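Local coordinates for CRISPR-associated protein (Thermus thermophilus, PDB 1WJ9) that cleaves CRISPR transcripts as an endoribonuclease of the Cas6/Cse3/CasE family, keeps hold of the processed crRNA, and so serves adaptive immunity against mobile genetic elements, at residues L3-L8 with V58-T63; E24-L29 with E42-R47; A101-R106 with Q170-L175. One frame throughout, in Å; residues are numbered along the deposited sequence.

Contact 1 of 3, residues L3-L8 with V58-T63; sequences LTKLVL and VVLVQT
Leu3 lies beside Gln62 in a non-hydrogen-bonded pair, the two side chains running the same way, and its CD2 rests 3.6 Å from Gln62 CB. The far amide of Gln62 goes elsewhere: NE2 is bonded to the carbonyl oxygen of Leu192. Thr4 and Val61 exchange two backbone bonds, Thr4 N to Val61 O and Val61 N to Thr4 O, both 2.8 Å. With OG1 beside the backbone N (chi1 -55°), Thr4 shares a hydrogen bond with a water that donates to Val61 O and Thr63 OG1; the same OG1 is bonded to Trp69 NE1. Of the Lys5 side chain, CG makes the close approach, 3.8 Å from Leu60 CD1. Leu6 repeats the paired bonding with Val59; Leu6 O accepts from Val59 N almost straight, with 173° at the hydrogen. Its CD1 reaches diagonally to Val61 CG2, 3.9 Å away. Val7 faces Val58 more loosely, and Leu8 sets CD1 against Val59 CG2 at 3.9 Å. The strands, axes at 158°, are the central pair of a four-stranded antiparallel sheet of order 2-3-1-4, consistent with an RRM-like (ferredoxin-like) domain. Met25 and Leu29 of helix 22-30 pack on Leu6, Leu8, Val59 and Val61. Four backbone bonds thus fix the register, while the water links the hydroxyls of Thr4 and Thr63 beside this apolar face.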
ATOM      1  N   LEU A   3       2.773  -5.764  -9.613  1.00 19.36           N
ATOM      2  CA  LEU A   3       2.705  -4.354  -9.272  1.00 19.44           C
ATOM      3  C   LEU A   3       2.372  -3.548 -10.519  1.00 20.84           C
ATOM      4  O   LEU A   3       3.005  -3.704 -11.564  1.00 22.05           O
ATOM      5  CB  LEU A   3       4.025  -3.866  -8.677  1.00 19.72           C
ATOM      6  CG  LEU A   3       4.417  -4.386  -7.289  1.00 20.01           C
ATOM      7  CD1 LEU A   3       5.848  -3.935  -6.953  1.00 19.15           C
ATOM      8  CD2 LEU A   3       3.440  -3.871  -6.245  1.00 19.71           C
ATOM      9  N   THR A   4       1.369  -2.687 -10.406  1.00 21.81           N
ATOM     10  CA  THR A   4       0.970  -1.852 -11.525  1.00 21.60           C
ATOM     11  C   THR A   4       0.954  -0.399 -11.084  1.00 23.01           C
ATOM     12  O   THR A   4       0.397  -0.076 -10.034  1.00 20.75           O
ATOM     13  CB  THR A   4      -0.457  -2.185 -12.016  1.00 22.64           C
ATOM     14  OG1 THR A   4      -0.558  -3.577 -12.331  1.00 21.36           O
ATOM     15  CG2 THR A   4      -0.789  -1.366 -13.268  1.00 24.62           C
ATOM     16  N   LYS A   5       1.591   0.462 -11.871  1.00 23.63           N
ATOM     17  CA  LYS A   5       1.591   1.891 -11.590  1.00 24.94           C
ATOM     18  C   LYS A   5       0.551   2.517 -12.502  1.00 25.24           C
ATOM     19  O   LYS A   5       0.627   2.391 -13.729  1.00 25.76           O
ATOM     20  CB  LYS A   5       2.949   2.530 -11.874  1.00 27.95           C
ATOM     21  CG  LYS A   5       3.968   2.386 -10.767  1.00 35.44           C
ATOM     22  CD  LYS A   5       5.131   3.348 -10.988  1.00 39.97           C
ATOM     23  CE  LYS A   5       6.091   3.340  -9.809  1.00 41.63           C
ATOM     24  NZ  LYS A   5       7.186   4.340  -9.981  1.00 44.08           N
ATOM     25  N   LEU A   6      -0.446   3.156 -11.899  1.00 23.46           N
ATOM     26  CA  LEU A   6      -1.498   3.814 -12.660  1.00 23.32           C
ATOM     27  C   LEU A   6      -1.380   5.314 -12.437  1.00 23.66           C
ATOM     28  O   LEU A   6      -1.224   5.760 -11.299  1.00 21.23           O
ATOM     29  CB  LEU A   6      -2.874   3.360 -12.174  1.00 24.31           C
ATOM     30  CG  LEU A   6      -3.240   1.879 -12.249  1.00 24.08           C
ATOM     31  CD1 LEU A   6      -4.608   1.678 -11.625  1.00 22.47           C
ATOM     32  CD2 LEU A   6      -3.245   1.412 -13.699  1.00 24.90           C
ATOM     33  N   VAL A   7      -1.382   6.081 -13.521  1.00 22.32           N
ATOM     34  CA  VAL A   7      -1.321   7.536 -13.411  1.00 22.86           C
ATOM     35  C   VAL A   7      -2.723   8.003 -13.778  1.00 23.11           C
ATOM     36  O   VAL A   7      -3.090   8.027 -14.953  1.00 23.03           O
ATOM     37  CB  VAL A   7      -0.292   8.167 -14.382  1.00 23.70           C
ATOM     38  CG1 VAL A   7      -0.200   9.675 -14.141  1.00 24.35           C
ATOM     39  CG2 VAL A   7       1.074   7.531 -14.195  1.00 25.09           C
ATOM     40  N   LEU A   8      -3.533   8.289 -12.767  1.00 21.98           N
ATOM     41  CA  LEU A   8      -4.901   8.721 -13.007  1.00 24.55           C
ATOM     42  C   LEU A   8      -4.991  10.043 -13.754  1.00 24.66           C
ATOM     43  O   LEU A   8      -4.176  10.941 -13.560  1.00 25.22           O
ATOM     44  CB  LEU A   8      -5.708   8.752 -11.707  1.00 23.44           C
ATOM     45  CG  LEU A   8      -6.404   7.406 -11.449  1.00 25.77           C
ATOM     46  CD1 LEU A   8      -5.380   6.313 -11.174  1.00 23.51           C
ATOM     47  CD2 LEU A   8      -7.374   7.530 -10.313  1.00 25.65           C
ATOM     48  N   VAL A  58      -0.730   9.378  -8.787  1.00 25.36           N
ATOM     49  CA  VAL A  58      -0.197   8.057  -9.074  1.00 24.15           C
ATOM     50  C   VAL A  58      -0.728   7.072  -8.042  1.00 23.01           C
ATOM     51  O   VAL A  58      -0.694   7.339  -6.840  1.00 21.39           O
ATOM     52  CB  VAL A  58       1.341   8.057  -9.017  1.00 25.89           C
ATOM     53  CG1 VAL A  58       1.882   6.633  -9.130  1.00 26.03           C
ATOM     54  CG2 VAL A  58       1.909   8.942 -10.119  1.00 27.39           C
ATOM     55  N   VAL A  59      -1.258   5.957  -8.527  1.00 22.65           N
ATOM     56  CA  VAL A  59      -1.781   4.913  -7.656  1.00 21.51           C
ATOM     57  C   VAL A  59      -0.997   3.641  -7.934  1.00 21.47           C
ATOM     58  O   VAL A  59      -0.950   3.171  -9.074  1.00 21.80           O
ATOM     59  CB  VAL A  59      -3.284   4.642  -7.922  1.00 22.86           C
ATOM     60  CG1 VAL A  59      -3.758   3.425  -7.122  1.00 22.50           C
ATOM     61  CG2 VAL A  59      -4.115   5.866  -7.562  1.00 22.50           C
ATOM     62  N   LEU A  60      -0.348   3.113  -6.898  1.00 19.64           N
ATOM     63  CA  LEU A  60       0.417   1.878  -7.018  1.00 18.76           C
ATOM     64  C   LEU A  60      -0.514   0.744  -6.605  1.00 19.53           C
ATOM     65  O   LEU A  60      -1.093   0.772  -5.519  1.00 19.74           O
ATOM     66  CB  LEU A  60       1.647   1.910  -6.108  1.00 18.02           C
ATOM     67  CG  LEU A  60       2.536   0.664  -6.158  1.00 18.91           C
ATOM     68  CD1 LEU A  60       3.083   0.466  -7.567  1.00 19.92           C
ATOM     69  CD2 LEU A  60       3.678   0.814  -5.171  1.00 19.75           C
ATOM     70  N   VAL A  61      -0.642  -0.257  -7.465  1.00 17.41           N
ATOM     71  CA  VAL A  61      -1.535  -1.370  -7.191  1.00 16.89           C
ATOM     72  C   VAL A  61      -0.803  -2.697  -7.133  1.00 17.31           C
ATOM     73  O   VAL A  61      -0.027  -3.029  -8.031  1.00 20.53           O
ATOM     74  CB  VAL A  61      -2.630  -1.476  -8.276  1.00 18.41           C
ATOM     75  CG1 VAL A  61      -3.624  -2.579  -7.920  1.00 19.00           C
ATOM     76  CG2 VAL A  61      -3.350  -0.146  -8.436  1.00 17.66           C
ATOM     77  N   GLN A  62      -1.065  -3.457  -6.077  1.00 17.80           N
ATOM     78  CA  GLN A  62      -0.457  -4.766  -5.915  1.00 17.75           C
ATOM     79  C   GLN A  62      -1.542  -5.833  -5.901  1.00 18.00           C
ATOM     80  O   GLN A  62      -2.542  -5.704  -5.194  1.00 19.62           O
ATOM     81  CB  GLN A  62       0.335  -4.840  -4.609  1.00 15.89           C
ATOM     82  CG  GLN A  62       1.064  -6.176  -4.419  1.00 16.81           C
ATOM     83  CD  GLN A  62       1.766  -6.269  -3.075  1.00 17.62           C
ATOM     84  OE1 GLN A  62       2.839  -5.709  -2.890  1.00 18.15           O
ATOM     85  NE2 GLN A  62       1.158  -6.984  -2.135  1.00 17.07           N
ATOM     86  N   THR A  63      -1.342  -6.883  -6.691  1.00 19.01           N
ATOM     87  CA  THR A  63      -2.279  -7.993  -6.754  1.00 19.56           C
ATOM     88  C   THR A  63      -1.491  -9.303  -6.735  1.00 22.50           C
ATOM     89  O   THR A  63      -0.286  -9.315  -6.982  1.00 22.61           O
ATOM     90  CB  THR A  63      -3.145  -7.945  -8.039  1.00 16.22           C
ATOM     91  OG1 THR A  63      -2.295  -7.892  -9.189  1.00 19.10           O
ATOM     92  CG2 THR A  63      -4.065  -6.725  -8.030  1.00 19.38           C
TER
HETATM   93  O   HOH W   1      -1.093  -5.129  -9.971  1.00 19.50           O

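Contact 2 of 3, residues E24-L29 with E42-R47; sequences EMHRTL and ERLLWR
Helix 24-29 passes strand 45-47 with the two axes 10.2 Å apart and their directions at 127°, a separation bridged by side chains. Trp46 NE1 donates to His26 ND1 at 3.0 Å, with 155° at the hydrogen and each partner within a few degrees of the other's ring plane. The two rings therefore meet rim to rim, without stacking. One face of the Trp46 indole receives Leu29 CD1 over its five-membered ring, 3.7 Å from the centroid, and Met25 CG over its six-membered ring. Met25 SD adds an oblique Met-aromatic contact, 3.4 Å from Trp46 CZ3. The Trp46 CB points toward the helix, and with CG between the backbone N and carbonyl carbon (chi1 54°) the indole presents that face to Met25 and Leu29. Leu44 CD2 covers a face of the imidazole in a CH-pi contact, 3.8 Å from the His26 centroid, and also packs on Leu29 CB. The same helix covers this face of the four-stranded sheet. His26 stands about 6 Å, side chain to side chain, from Tyr23, inferred to stabilise the transition state. The in-plane bond and the leucine methyl over its face probably limit rotation of the imidazole and so set how the ring is turned near Tyr23.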
ATOM      1  N   GLU A  24     -14.883   3.695  -3.679  1.00 29.56           N
ATOM      2  CA  GLU A  24     -15.167   3.654  -5.110  1.00 30.48           C
ATOM      3  C   GLU A  24     -13.929   3.247  -5.902  1.00 28.55           C
ATOM      4  O   GLU A  24     -14.026   2.496  -6.876  1.00 27.00           O
ATOM      5  CB  GLU A  24     -15.674   5.017  -5.594  1.00 33.46           C
ATOM      6  CG  GLU A  24     -17.053   5.404  -5.065  1.00 38.72           C
ATOM      7  CD  GLU A  24     -18.161   4.515  -5.599  1.00 42.92           C
ATOM      8  OE1 GLU A  24     -18.433   4.567  -6.817  1.00 42.50           O
ATOM      9  OE2 GLU A  24     -18.767   3.767  -4.800  1.00 45.87           O
ATOM     10  N   MET A  25     -12.768   3.758  -5.495  1.00 25.50           N
ATOM     11  CA  MET A  25     -11.523   3.409  -6.168  1.00 24.57           C
ATOM     12  C   MET A  25     -11.275   1.906  -6.039  1.00 22.44           C
ATOM     13  O   MET A  25     -10.891   1.255  -7.007  1.00 21.73           O
ATOM     14  CB  MET A  25     -10.336   4.186  -5.583  1.00 25.13           C
ATOM     15  CG  MET A  25      -8.999   3.734  -6.144  1.00 28.95           C
ATOM     16  SD  MET A  25      -7.752   5.023  -6.129  1.00 35.30           S
ATOM     17  CE  MET A  25      -8.254   5.951  -7.519  1.00 32.47           C
ATOM     18  N   HIS A  26     -11.491   1.361  -4.842  1.00 22.85           N
ATOM     19  CA  HIS A  26     -11.288  -0.070  -4.621  1.00 23.28           C
ATOM     20  C   HIS A  26     -12.222  -0.870  -5.528  1.00 24.27           C
ATOM     21  O   HIS A  26     -11.829  -1.891  -6.087  1.00 24.42           O
ATOM     22  CB  HIS A  26     -11.529  -0.447  -3.159  1.00 23.23           C
ATOM     23  CG  HIS A  26     -11.026  -1.814  -2.805  1.00 25.91           C
ATOM     24  ND1 HIS A  26      -9.686  -2.090  -2.624  1.00 25.00           N
ATOM     25  CD2 HIS A  26     -11.680  -2.985  -2.618  1.00 26.54           C
ATOM     26  CE1 HIS A  26      -9.537  -3.373  -2.342  1.00 25.98           C
ATOM     27  NE2 HIS A  26     -10.732  -3.938  -2.332  1.00 25.89           N
ATOM     28  N   ARG A  27     -13.451  -0.385  -5.679  1.00 26.71           N
ATOM     29  CA  ARG A  27     -14.440  -1.030  -6.539  1.00 28.51           C
ATOM     30  C   ARG A  27     -13.958  -1.066  -7.989  1.00 28.57           C
ATOM     31  O   ARG A  27     -14.046  -2.103  -8.650  1.00 28.35           O
ATOM     32  CB  ARG A  27     -15.784  -0.294  -6.446  1.00 33.12           C
ATOM     33  CG  ARG A  27     -16.838  -0.775  -7.440  1.00 40.65           C
ATOM     34  CD  ARG A  27     -18.112   0.054  -7.360  1.00 45.80           C
ATOM     35  NE  ARG A  27     -18.848  -0.184  -6.121  1.00 49.52           N
ATOM     36  CZ  ARG A  27     -19.813   0.605  -5.656  1.00 52.49           C
ATOM     37  NH1 ARG A  27     -20.168   1.698  -6.323  1.00 54.32           N
ATOM     38  NH2 ARG A  27     -20.442   0.288  -4.533  1.00 53.61           N
ATOM     39  N   THR A  28     -13.422   0.055  -8.475  1.00 25.94           N
ATOM     40  CA  THR A  28     -12.927   0.128  -9.850  1.00 26.52           C
ATOM     41  C   THR A  28     -11.716  -0.779 -10.077  1.00 25.36           C
ATOM     42  O   THR A  28     -11.650  -1.495 -11.074  1.00 24.79           O
ATOM     43  CB  THR A  28     -12.550   1.576 -10.256  1.00 26.27           C
ATOM     44  OG1 THR A  28     -13.732   2.377 -10.334  1.00 27.00           O
ATOM     45  CG2 THR A  28     -11.845   1.598 -11.605  1.00 25.10           C
ATOM     46  N   LEU A  29     -10.763  -0.739  -9.151  1.00 24.07           N
ATOM     47  CA  LEU A  29      -9.557  -1.551  -9.262  1.00 22.83           C
ATOM     48  C   LEU A  29      -9.883  -3.047  -9.184  1.00 23.01           C
ATOM     49  O   LEU A  29      -9.251  -3.852  -9.862  1.00 23.81           O
ATOM     50  CB  LEU A  29      -8.545  -1.158  -8.176  1.00 21.60           C
ATOM     51  CG  LEU A  29      -8.076   0.307  -8.157  1.00 21.44           C
ATOM     52  CD1 LEU A  29      -7.052   0.508  -7.052  1.00 20.12           C
ATOM     53  CD2 LEU A  29      -7.486   0.700  -9.496  1.00 20.16           C
ATOM     54  N   GLU A  42      -7.278 -13.829  -4.348  1.00 27.37           N
ATOM     55  CA  GLU A  42      -6.745 -12.481  -4.500  1.00 27.67           C
ATOM     56  C   GLU A  42      -6.742 -11.628  -3.230  1.00 26.17           C
ATOM     57  O   GLU A  42      -7.543 -11.823  -2.318  1.00 26.23           O
ATOM     58  CB  GLU A  42      -7.515 -11.769  -5.625  1.00 26.22           C
ATOM     59  CG  GLU A  42      -6.977 -10.410  -6.050  1.00 27.09           C
ATOM     60  CD  GLU A  42      -5.539 -10.465  -6.506  1.00 23.83           C
ATOM     61  OE1 GLU A  42      -5.285 -10.796  -7.681  1.00 24.34           O
ATOM     62  OE2 GLU A  42      -4.658 -10.172  -5.682  1.00 24.07           O
ATOM     63  N   ARG A  43      -5.810 -10.680  -3.199  1.00 25.28           N
ATOM     64  CA  ARG A  43      -5.643  -9.748  -2.099  1.00 23.91           C
ATOM     65  C   ARG A  43      -5.198  -8.442  -2.755  1.00 24.16           C
ATOM     66  O   ARG A  43      -4.013  -8.216  -2.982  1.00 21.43           O
ATOM     67  CB  ARG A  43      -4.587 -10.267  -1.108  1.00 26.51           C
ATOM     68  CG  ARG A  43      -4.215  -9.293   0.017  1.00 28.63           C
ATOM     69  CD  ARG A  43      -5.432  -8.632   0.668  1.00 30.50           C
ATOM     70  NE  ARG A  43      -6.365  -9.578   1.279  1.00 34.39           N
ATOM     71  CZ  ARG A  43      -6.242 -10.090   2.501  1.00 37.53           C
ATOM     72  NH1 ARG A  43      -5.208  -9.767   3.273  1.00 35.62           N
ATOM     73  NH2 ARG A  43      -7.193 -10.886   2.978  1.00 37.88           N
ATOM     74  N   LEU A  44      -6.185  -7.631  -3.124  1.00 21.17           N
ATOM     75  CA  LEU A  44      -5.958  -6.354  -3.785  1.00 20.41           C
ATOM     76  C   LEU A  44      -5.571  -5.281  -2.777  1.00 18.52           C
ATOM     77  O   LEU A  44      -6.339  -4.957  -1.868  1.00 18.51           O
ATOM     78  CB  LEU A  44      -7.229  -5.931  -4.543  1.00 20.67           C
ATOM     79  CG  LEU A  44      -7.296  -4.493  -5.057  1.00 21.06           C
ATOM     80  CD1 LEU A  44      -6.241  -4.285  -6.130  1.00 21.37           C
ATOM     81  CD2 LEU A  44      -8.690  -4.201  -5.603  1.00 22.58           C
ATOM     82  N   LEU A  45      -4.362  -4.754  -2.933  1.00 18.51           N
ATOM     83  CA  LEU A  45      -3.852  -3.703  -2.061  1.00 18.03           C
ATOM     84  C   LEU A  45      -3.393  -2.558  -2.962  1.00 16.28           C
ATOM     85  O   LEU A  45      -2.895  -2.789  -4.059  1.00 17.99           O
ATOM     86  CB  LEU A  45      -2.653  -4.211  -1.258  1.00 17.08           C
ATOM     87  CG  LEU A  45      -2.829  -5.445  -0.364  1.00 19.50           C
ATOM     88  CD1 LEU A  45      -1.466  -5.864   0.184  1.00 18.93           C
ATOM     89  CD2 LEU A  45      -3.799  -5.144   0.771  1.00 18.97           C
ATOM     90  N   TRP A  46      -3.562  -1.325  -2.500  1.00 16.38           N
ATOM     91  CA  TRP A  46      -3.135  -0.175  -3.286  1.00 16.43           C
ATOM     92  C   TRP A  46      -2.848   1.032  -2.415  1.00 16.47           C
ATOM     93  O   TRP A  46      -3.174   1.051  -1.228  1.00 16.98           O
ATOM     94  CB  TRP A  46      -4.186   0.198  -4.345  1.00 16.53           C
ATOM     95  CG  TRP A  46      -5.572   0.413  -3.794  1.00 17.15           C
ATOM     96  CD1 TRP A  46      -6.513  -0.544  -3.561  1.00 17.49           C
ATOM     97  CD2 TRP A  46      -6.180   1.666  -3.454  1.00 17.93           C
ATOM     98  NE1 TRP A  46      -7.677   0.032  -3.103  1.00 18.35           N
ATOM     99  CE2 TRP A  46      -7.499   1.388  -3.028  1.00 18.13           C
ATOM    100  CE3 TRP A  46      -5.740   2.999  -3.466  1.00 18.44           C
ATOM    101  CZ2 TRP A  46      -8.386   2.393  -2.620  1.00 19.26           C
ATOM    102  CZ3 TRP A  46      -6.622   4.001  -3.055  1.00 19.22           C
ATOM    103  CH2 TRP A  46      -7.931   3.690  -2.639  1.00 18.32           C
ATOM    104  N   ARG A  47      -2.199   2.026  -3.008  1.00 16.53           N
ATOM    105  CA  ARG A  47      -1.896   3.260  -2.301  1.00 18.21           C
ATOM    106  C   ARG A  47      -1.881   4.433  -3.259  1.00 18.73           C
ATOM    107  O   ARG A  47      -1.261   4.372  -4.322  1.00 19.25           O
ATOM    108  CB  ARG A  47      -0.544   3.192  -1.572  1.00 17.34           C
ATOM    109  CG  ARG A  47      -0.178   4.510  -0.863  1.00 20.15           C
ATOM    110  CD  ARG A  47       1.178   4.478  -0.143  1.00 17.86           C
ATOM    111  NE  ARG A  47       2.277   4.224  -1.072  1.00 15.59           N
ATOM    112  CZ  ARG A  47       2.917   3.067  -1.166  1.00 16.94           C
ATOM    113  NH1 ARG A  47       2.580   2.057  -0.374  1.00 17.13           N
ATOM    114  NH2 ARG A  47       3.854   2.900  -2.092  1.00 18.41           N
TER

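Contact 3 of 3, residues A101-R106 with Q170-L175; sequences ANPAKR and QVQAVL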
ATOM      1  N   ALA A 101      -1.257   3.435   6.594  1.00 20.56           N
ATOM      2  CA  ALA A 101      -2.054   2.498   7.371  1.00 22.17           C
ATOM      3  C   ALA A 101      -3.003   3.120   8.388  1.00 21.36           C
ATOM      4  O   ALA A 101      -2.957   4.319   8.642  1.00 22.64           O
ATOM      5  CB  ALA A 101      -1.111   1.532   8.093  1.00 22.73           C
ATOM      6  N   ASN A 102      -3.882   2.278   8.930  1.00 21.85           N
ATOM      7  CA  ASN A 102      -4.837   2.666   9.971  1.00 24.64           C
ATOM      8  C   ASN A 102      -4.294   2.000  11.233  1.00 25.81           C
ATOM      9  O   ASN A 102      -4.417   0.786  11.398  1.00 26.44           O
ATOM     10  CB  ASN A 102      -6.236   2.127   9.663  1.00 26.43           C
ATOM     11  CG  ASN A 102      -7.228   2.406  10.783  1.00 29.37           C
ATOM     12  OD1 ASN A 102      -7.869   1.492  11.300  1.00 29.98           O
ATOM     13  ND2 ASN A 102      -7.345   3.670  11.171  1.00 30.06           N
ATOM     14  N   PRO A 103      -3.667   2.785  12.125  1.00 27.51           N
ATOM     15  CA  PRO A 103      -3.059   2.351  13.392  1.00 30.29           C
ATOM     16  C   PRO A 103      -3.983   1.731  14.440  1.00 33.18           C
ATOM     17  O   PRO A 103      -4.154   2.287  15.524  1.00 33.15           O
ATOM     18  CB  PRO A 103      -2.417   3.641  13.924  1.00 30.64           C
ATOM     19  CG  PRO A 103      -2.217   4.474  12.705  1.00 31.82           C
ATOM     20  CD  PRO A 103      -3.481   4.233  11.942  1.00 29.86           C
ATOM     21  N   ALA A 104      -4.513   0.548  14.146  1.00 37.04           N
ATOM     22  CA  ALA A 104      -5.408  -0.141  15.075  1.00 39.62           C
ATOM     23  C   ALA A 104      -5.534  -1.623  14.741  1.00 41.80           C
ATOM     24  O   ALA A 104      -4.990  -2.094  13.741  1.00 40.30           O
ATOM     25  CB  ALA A 104      -6.786   0.521  15.062  1.00 38.44           C
ATOM     26  N   LYS A 105      -6.249  -2.353  15.595  1.00 45.50           N
ATOM     27  CA  LYS A 105      -6.478  -3.784  15.402  1.00 48.38           C
ATOM     28  C   LYS A 105      -7.517  -3.970  14.298  1.00 49.57           C
ATOM     29  O   LYS A 105      -7.348  -4.793  13.398  1.00 49.08           O
ATOM     30  CB  LYS A 105      -6.990  -4.416  16.701  1.00 50.15           C
ATOM     31  CG  LYS A 105      -7.167  -5.932  16.640  1.00 52.52           C
ATOM     32  CD  LYS A 105      -5.831  -6.669  16.714  1.00 55.14           C
ATOM     33  CE  LYS A 105      -5.376  -6.897  18.159  1.00 56.11           C
ATOM     34  NZ  LYS A 105      -5.212  -5.646  18.957  1.00 56.85           N
ATOM     35  N   ARG A 106      -8.595  -3.196  14.390  1.00 51.39           N
ATOM     36  CA  ARG A 106      -9.692  -3.232  13.426  1.00 53.83           C
ATOM     37  C   ARG A 106     -10.111  -1.796  13.137  1.00 53.55           C
ATOM     38  O   ARG A 106      -9.650  -0.866  13.804  1.00 53.29           O
ATOM     39  CB  ARG A 106     -10.888  -4.001  14.006  1.00 56.43           C
ATOM     40  CG  ARG A 106     -10.579  -5.427  14.428  1.00 59.65           C
ATOM     41  CD  ARG A 106     -11.808  -6.136  14.976  1.00 62.12           C
ATOM     42  NE  ARG A 106     -11.503  -7.502  15.403  1.00 65.03           N
ATOM     43  CZ  ARG A 106     -11.204  -8.504  14.578  1.00 65.68           C
ATOM     44  NH1 ARG A 106     -10.940  -9.708  15.068  1.00 66.31           N
ATOM     45  NH2 ARG A 106     -11.178  -8.310  13.265  1.00 65.76           N
ATOM     46  N   GLN A 170     -14.845   8.725   9.712  1.00 44.86           N
ATOM     47  CA  GLN A 170     -13.485   9.208   9.500  1.00 43.45           C
ATOM     48  C   GLN A 170     -12.487   8.116   9.888  1.00 41.80           C
ATOM     49  O   GLN A 170     -12.378   7.763  11.063  1.00 41.43           O
ATOM     50  CB  GLN A 170     -13.224  10.460  10.348  1.00 46.48           C
ATOM     51  CG  GLN A 170     -14.330  11.516  10.317  1.00 50.07           C
ATOM     52  CD  GLN A 170     -14.573  12.098   8.933  1.00 52.75           C
ATOM     53  OE1 GLN A 170     -13.662  12.183   8.107  1.00 54.28           O
ATOM     54  NE2 GLN A 170     -15.808  12.513   8.679  1.00 54.20           N
ATOM     55  N   VAL A 171     -11.775   7.578   8.901  1.00 38.63           N
ATOM     56  CA  VAL A 171     -10.786   6.530   9.151  1.00 36.19           C
ATOM     57  C   VAL A 171      -9.387   7.131   9.160  1.00 34.29           C
ATOM     58  O   VAL A 171      -8.958   7.747   8.186  1.00 34.42           O
ATOM     59  CB  VAL A 171     -10.860   5.403   8.086  1.00 37.19           C
ATOM     60  CG1 VAL A 171      -9.735   4.391   8.299  1.00 35.15           C
ATOM     61  CG2 VAL A 171     -12.206   4.701   8.156  1.00 38.09           C
ATOM     62  N   GLN A 172      -8.677   6.952  10.267  1.00 33.34           N
ATOM     63  CA  GLN A 172      -7.328   7.482  10.398  1.00 32.39           C
ATOM     64  C   GLN A 172      -6.386   6.850   9.373  1.00 29.61           C
ATOM     65  O   GLN A 172      -6.386   5.632   9.185  1.00 28.44           O
ATOM     66  CB  GLN A 172      -6.817   7.245  11.815  1.00 35.19           C
ATOM     67  CG  GLN A 172      -5.577   8.037  12.166  1.00 40.41           C
ATOM     68  CD  GLN A 172      -5.329   8.074  13.658  1.00 43.81           C
ATOM     69  OE1 GLN A 172      -5.140   9.146  14.241  1.00 45.22           O
ATOM     70  NE2 GLN A 172      -5.337   6.903  14.291  1.00 45.45           N
ATOM     71  N   ALA A 173      -5.635   7.699   8.675  1.00 26.38           N
ATOM     72  CA  ALA A 173      -4.680   7.257   7.663  1.00 24.72           C
ATOM     73  C   ALA A 173      -3.326   7.889   7.959  1.00 24.46           C
ATOM     74  O   ALA A 173      -3.161   9.106   7.883  1.00 23.95           O
ATOM     75  CB  ALA A 173      -5.156   7.648   6.273  1.00 23.05           C
ATOM     76  N   VAL A 174      -2.370   7.053   8.346  1.00 24.76           N
ATOM     77  CA  VAL A 174      -1.031   7.523   8.676  1.00 23.27           C
ATOM     78  C   VAL A 174      -0.013   6.998   7.679  1.00 23.30           C
ATOM     79  O   VAL A 174       0.102   5.785   7.474  1.00 20.29           O
ATOM     80  CB  VAL A 174      -0.623   7.079  10.094  1.00 24.26           C
ATOM     81  CG1 VAL A 174       0.795   7.556  10.419  1.00 23.41           C
ATOM     82  CG2 VAL A 174      -1.615   7.615  11.113  1.00 24.50           C
ATOM     83  N   LEU A 175       0.722   7.920   7.063  1.00 21.57           N
ATOM     84  CA  LEU A 175       1.740   7.552   6.095  1.00 22.32           C
ATOM     85  C   LEU A 175       3.112   7.467   6.751  1.00 22.62           C
ATOM     86  O   LEU A 175       3.682   8.474   7.175  1.00 24.99           O
ATOM     87  CB  LEU A 175       1.764   8.547   4.934  1.00 22.02           C
ATOM     88  CG  LEU A 175       2.706   8.231   3.769  1.00 21.86           C
ATOM     89  CD1 LEU A 175       2.330   6.906   3.119  1.00 19.41           C
ATOM     90  CD2 LEU A 175       2.611   9.354   2.752  1.00 23.72           C
TER
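Ala101 and Val174 form a hydrogen-bonded antiparallel pair. Val174 N gives its hydrogen to Ala101 O at 2.8 Å and nearly straight, 176° at the hydrogen, while the return bond from Ala101 N to Val174 O is 2.9 Å long. Ala101 O is also approached by the CA-H of Ala173. One residue further on, the link to the strand passes to a side chain: Asn102 ND2 donates to Gln172 O at 3.0 Å, arriving well off the carbonyl direction (C=O...N 124°) and tilted from the carbonyl plane. With CG opposite its own backbone N (chi1 175°), the Asn102 amide extends along the edge of the strand, where ND2 also lies against Val171 CG1 at 3.8 Å, the two side chains crossing at about a right angle. Gln172 O takes a second, weaker approach from the CA-H of Asn102.

Pro103 then turns its ring onto the strand, CG lying 3.6 Å from Val174 CG2, and CD 4.0 Å from Gln172 NE2. This is where strand 94-101 leaves the second antiparallel sheet of the protein, in which it is paired with strand 171-182. The exit is an inverse gamma turn centred on Pro103, closed by a 2.8 Å bond from Ala104 N to Asn102 O, and the turn carries the chain away from its partner.

In the next shell, Trp125 of helix 118-132 touches both Ala101 and Pro103, and Lys122 of the same helix packs on Val174 and is bonded through NZ to Gln172 OE1. The Asn102 side chain is flanked by Leu107, Pro198 and Leu204. On its other edge, strand 171-182 is held by backbone bonds to strand 143-154, among them Val171 with Leu154 and Ala173 with Thr152.

Overall arrangement
Contacts 1 and 2 share one sheet: strand 45-48 extends it beside strand 58-63, with Gln62 N 2.8 Å from Leu45 O, and Met25 CE of contact 2 lies 3.3 Å from Leu8 CD2 of contact 1. Contact 3 belongs to the other sheet, its centre about 21 Å from that of contact 1 across the middle of the chain; it meets contact 2 by packing of Arg47 CD on Leu175 CD1. Chemistry follows place. Contact 1, partly buried, relies on backbone bonding; contact 2, buried, on aromatic and aliphatic side chains; contact 3, partly buried, on a short backbone pairing finished by an amide and a proline.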